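Local coordinates for protein galactose-binding lectin (Enterobacter cloacae subsp. cloacae, PDB 6YF6) that binds an L-fucoside, and probably related sugars such as galactose, at a calcium site of its C-terminal, PA-IL-like lectin domain, which pairs with a second copy, at residues D7-E12 and N17-G22. Residues are numbered along the deposited sequence; the frame is centred on the assembly and turned at random.
Sequences DLTNFE and NNWQAG
Asp-7 and Thr-9 of the short N-terminal strand 7-9 meet Asn-17 and Trp-19 in an arm that reaches away from the body of the lectin domain and joins the sheet of the second subunit. The amide of Asn-17 is the link: ND2 gives one N-H to Asp-7 OD1 at 2.9 Å and the other to Thr-9 OG1 at 3.0 Å. The bond to the threonine is the straighter (161°, against 144°) and lies in the amide plane; the carboxylate oxygen is met from above its plane, with the two flat groups tilted against each other. Two acceptors from alternate residues of the strand, Asp-7 and Thr-9, thus fix the rotation of the amide. CG of Asn-17 stands anti to its own N (chi1 -164°), which carries the amide across to the strand. One water sits between the segments: it lies 2.9 Å from Asp-7 OD2, to which it can donate, and 2.7 Å from Thr-9 OG1, and accepts from Trp-19 NE1 (3.1 Å) in the plane of the indole. Thr-9 OG1 also lies near that plane at the ring edge, while Thr-9 CG2 rests 3.8 Å from Trp-19 CD1. The same methyl sits over the centre of one face of the Phe-11 ring. After strand 7-9 the chain turns: Asn-10 OD1 accepts from Glu-12 N (3.0 Å), an Asx turn, and Glu-12 OE2 hydrogen-bonds Trp-105 N. Lys-55 of the second subunit makes a salt bridge with Asp-7 OD2 and a hydrogen bond with Asn-17 O, and Trp-68 of that subunit meets the Trp-19 ring. Far from the calcium and sugar site, strands 7-9 and 20-21 pair antiparallel with the second subunit, so its sheet continues across the dimer interface.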
ATOM      1  N   ASP A   7       9.811   2.527  -8.688  1.00 52.48           N
ATOM      2  CA  ASP A   7       9.298   3.892  -8.743  1.00 51.98           C
ATOM      3  C   ASP A   7       7.912   3.878  -8.110  1.00 51.70           C
ATOM      4  O   ASP A   7       6.952   3.393  -8.718  1.00 52.51           O
ATOM      5  CB  ASP A   7       9.249   4.408 -10.181  1.00 51.24           C
ATOM      6  CG  ASP A   7       8.685   5.815 -10.278  1.00 48.71           C
ATOM      7  OD1 ASP A   7       9.243   6.735  -9.640  1.00 48.26           O
ATOM      8  OD2 ASP A   7       7.682   6.000 -10.995  1.00 47.45           O
ATOM      9  N   LEU A   8       7.811   4.408  -6.894  1.00 51.28           N
ATOM     10  CA  LEU A   8       6.614   4.301  -6.072  1.00 49.30           C
ATOM     11  C   LEU A   8       5.981   5.676  -5.916  1.00 45.58           C
ATOM     12  O   LEU A   8       6.651   6.625  -5.495  1.00 45.65           O
ATOM     13  CB  LEU A   8       6.960   3.712  -4.699  1.00 52.04           C
ATOM     14  CG  LEU A   8       5.829   3.652  -3.670  1.00 52.87           C
ATOM     15  CD1 LEU A   8       4.611   2.949  -4.245  1.00 47.48           C
ATOM     16  CD2 LEU A   8       6.305   2.959  -2.395  1.00 60.85           C
ATOM     17  N   THR A   9       4.697   5.779  -6.264  1.00 42.43           N
ATOM     18  CA  THR A   9       3.919   7.010  -6.126  1.00 38.83           C
ATOM     19  C   THR A   9       2.690   6.699  -5.272  1.00 36.24           C
ATOM     20  O   THR A   9       1.733   6.089  -5.757  1.00 36.73           O
ATOM     21  CB  THR A   9       3.499   7.562  -7.491  1.00 39.46           C
ATOM     22  OG1 THR A   9       4.653   7.787  -8.309  1.00 40.70           O
ATOM     23  CG2 THR A   9       2.741   8.875  -7.331  1.00 39.26           C
ATOM     24  N   ASN A  10       2.710   7.110  -4.005  1.00 35.21           N
ATOM     25  CA  ASN A  10       1.537   7.017  -3.145  1.00 35.00           C
ATOM     26  C   ASN A  10       0.915   8.379  -2.863  1.00 34.20           C
ATOM     27  O   ASN A  10      -0.125   8.446  -2.198  1.00 34.19           O
ATOM     28  CB  ASN A  10       1.890   6.314  -1.827  1.00 37.06           C
ATOM     29  CG  ASN A  10       3.044   6.976  -1.091  1.00 40.59           C
ATOM     30  OD1 ASN A  10       3.366   8.141  -1.322  1.00 40.55           O
ATOM     31  ND2 ASN A  10       3.667   6.228  -0.189  1.00 44.76           N
ATOM     32  N   PHE A  11       1.523   9.458  -3.359  1.00 34.59           N
ATOM     33  CA  PHE A  11       1.008  10.822  -3.273  1.00 33.42           C
ATOM     34  C   PHE A  11       1.129  11.418  -1.875  1.00 31.60           C
ATOM     35  O   PHE A  11       0.499  12.438  -1.581  1.00 31.62           O
ATOM     36  CB  PHE A  11      -0.446  10.894  -3.762  1.00 33.58           C
ATOM     37  CG  PHE A  11      -0.606  10.538  -5.217  1.00 34.87           C
ATOM     38  CD1 PHE A  11      -1.043   9.278  -5.592  1.00 35.06           C
ATOM     39  CD2 PHE A  11      -0.289  11.453  -6.207  1.00 33.68           C
ATOM     40  CE1 PHE A  11      -1.175   8.942  -6.930  1.00 34.71           C
ATOM     41  CE2 PHE A  11      -0.419  11.122  -7.543  1.00 33.26           C
ATOM     42  CZ  PHE A  11      -0.862   9.866  -7.905  1.00 34.54           C
ATOM     43  N   GLU A  12       1.939  10.816  -1.005  1.00 32.54           N
ATOM     44  CA  GLU A  12       2.256  11.445   0.270  1.00 33.33           C
ATOM     45  C   GLU A  12       2.868  12.820   0.030  1.00 33.73           C
ATOM     46  O   GLU A  12       3.643  13.018  -0.909  1.00 34.17           O
ATOM     47  CB  GLU A  12       3.224  10.572   1.073  1.00 36.60           C
ATOM     48  CG  GLU A  12       2.571   9.399   1.789  1.00 38.96           C
ATOM     49  CD  GLU A  12       3.564   8.565   2.579  1.00 42.78           C
ATOM     50  OE1 GLU A  12       4.750   8.954   2.652  1.00 44.91           O
ATOM     51  OE2 GLU A  12       3.158   7.522   3.128  1.00 44.17           O
ATOM     52  N   ASN A  17       5.034  12.851  -8.118  1.00 39.60           N
ATOM     53  CA  ASN A  17       6.167  12.095  -8.659  1.00 42.34           C
ATOM     54  C   ASN A  17       6.131  12.074 -10.186  1.00 44.15           C
ATOM     55  O   ASN A  17       6.287  11.031 -10.827  1.00 43.73           O
ATOM     56  CB  ASN A  17       6.199  10.675  -8.085  1.00 43.01           C
ATOM     57  CG  ASN A  17       7.537   9.980  -8.306  1.00 44.21           C
ATOM     58  OD1 ASN A  17       8.581  10.627  -8.401  1.00 45.48           O
ATOM     59  ND2 ASN A  17       7.509   8.653  -8.387  1.00 45.04           N
ATOM     60  N   ASN A  18       5.907  13.251 -10.769  1.00 45.08           N
ATOM     61  CA  ASN A  18       5.957  13.510 -12.204  1.00 47.31           C
ATOM     62  C   ASN A  18       4.813  12.864 -12.975  1.00 44.29           C
ATOM     63  O   ASN A  18       4.815  12.904 -14.213  1.00 44.17           O
ATOM     64  CB  ASN A  18       7.295  13.063 -12.809  1.00 52.02           C
ATOM     65  CG  ASN A  18       8.457  13.937 -12.362  1.00 55.03           C
ATOM     66  OD1 ASN A  18       8.390  15.164 -12.439  1.00 54.48           O
ATOM     67  ND2 ASN A  18       9.526  13.305 -11.888  1.00 57.75           N
ATOM     68  N   TRP A  19       3.832  12.277 -12.295  1.00 42.77           N
ATOM     69  CA  TRP A  19       2.600  11.900 -12.976  1.00 42.19           C
ATOM     70  C   TRP A  19       1.782  13.152 -13.267  1.00 43.70           C
ATOM     71  O   TRP A  19       1.691  14.060 -12.436  1.00 42.10           O
ATOM     72  CB  TRP A  19       1.783  10.919 -12.137  1.00 38.05           C
ATOM     73  CG  TRP A  19       2.419   9.573 -12.050  1.00 37.67           C
ATOM     74  CD1 TRP A  19       3.287   9.145 -11.092  1.00 36.90           C
ATOM     75  CD2 TRP A  19       2.250   8.478 -12.959  1.00 39.76           C
ATOM     76  NE1 TRP A  19       3.670   7.851 -11.345  1.00 38.97           N
ATOM     77  CE2 TRP A  19       3.048   7.417 -12.485  1.00 40.32           C
ATOM     78  CE3 TRP A  19       1.501   8.290 -14.126  1.00 41.17           C
ATOM     79  CZ2 TRP A  19       3.120   6.189 -13.133  1.00 41.27           C
ATOM     80  CZ3 TRP A  19       1.575   7.063 -14.772  1.00 43.88           C
ATOM     81  CH2 TRP A  19       2.382   6.032 -14.273  1.00 43.15           C
ATOM     82  N   GLN A  20       1.197  13.199 -14.463  1.00 44.73           N
ATOM     83  CA  GLN A  20       0.429  14.347 -14.917  1.00 47.41           C
ATOM     84  C   GLN A  20      -0.900  13.884 -15.494  1.00 41.54           C
ATOM     85  O   GLN A  20      -1.021  12.766 -16.002  1.00 40.67           O
ATOM     86  CB  GLN A  20       1.183  15.145 -15.988  1.00 58.16           C
ATOM     87  CG  GLN A  20       2.435  15.838 -15.496  1.00 66.04           C
ATOM     88  CD  GLN A  20       3.070  16.696 -16.569  1.00 74.66           C
ATOM     89  OE1 GLN A  20       3.453  16.201 -17.629  1.00 76.85           O
ATOM     90  NE2 GLN A  20       3.179  17.993 -16.305  1.00 78.37           N
ATOM     91  N   ALA A  21      -1.895  14.760 -15.417  1.00 37.12           N
ATOM     92  CA  ALA A  21      -3.156  14.495 -16.091  1.00 35.84           C
ATOM     93  C   ALA A  21      -2.911  14.302 -17.583  1.00 37.38           C
ATOM     94  O   ALA A  21      -2.091  14.997 -18.190  1.00 36.96           O
ATOM     95  CB  ALA A  21      -4.139  15.642 -15.862  1.00 35.20           C
ATOM     96  N   GLY A  22      -3.613  13.337 -18.168  1.00 40.21           N
ATOM     97  CA  GLY A  22      -3.607  13.151 -19.598  1.00 42.12           C
ATOM     98  C   GLY A  22      -4.728  13.932 -20.255  1.00 42.36           C
ATOM     99  O   GLY A  22      -5.551  14.559 -19.580  1.00 38.03           O
TER
HETATM  100  O   HOH W   1       5.110   5.642  -9.808  1.00 43.79           O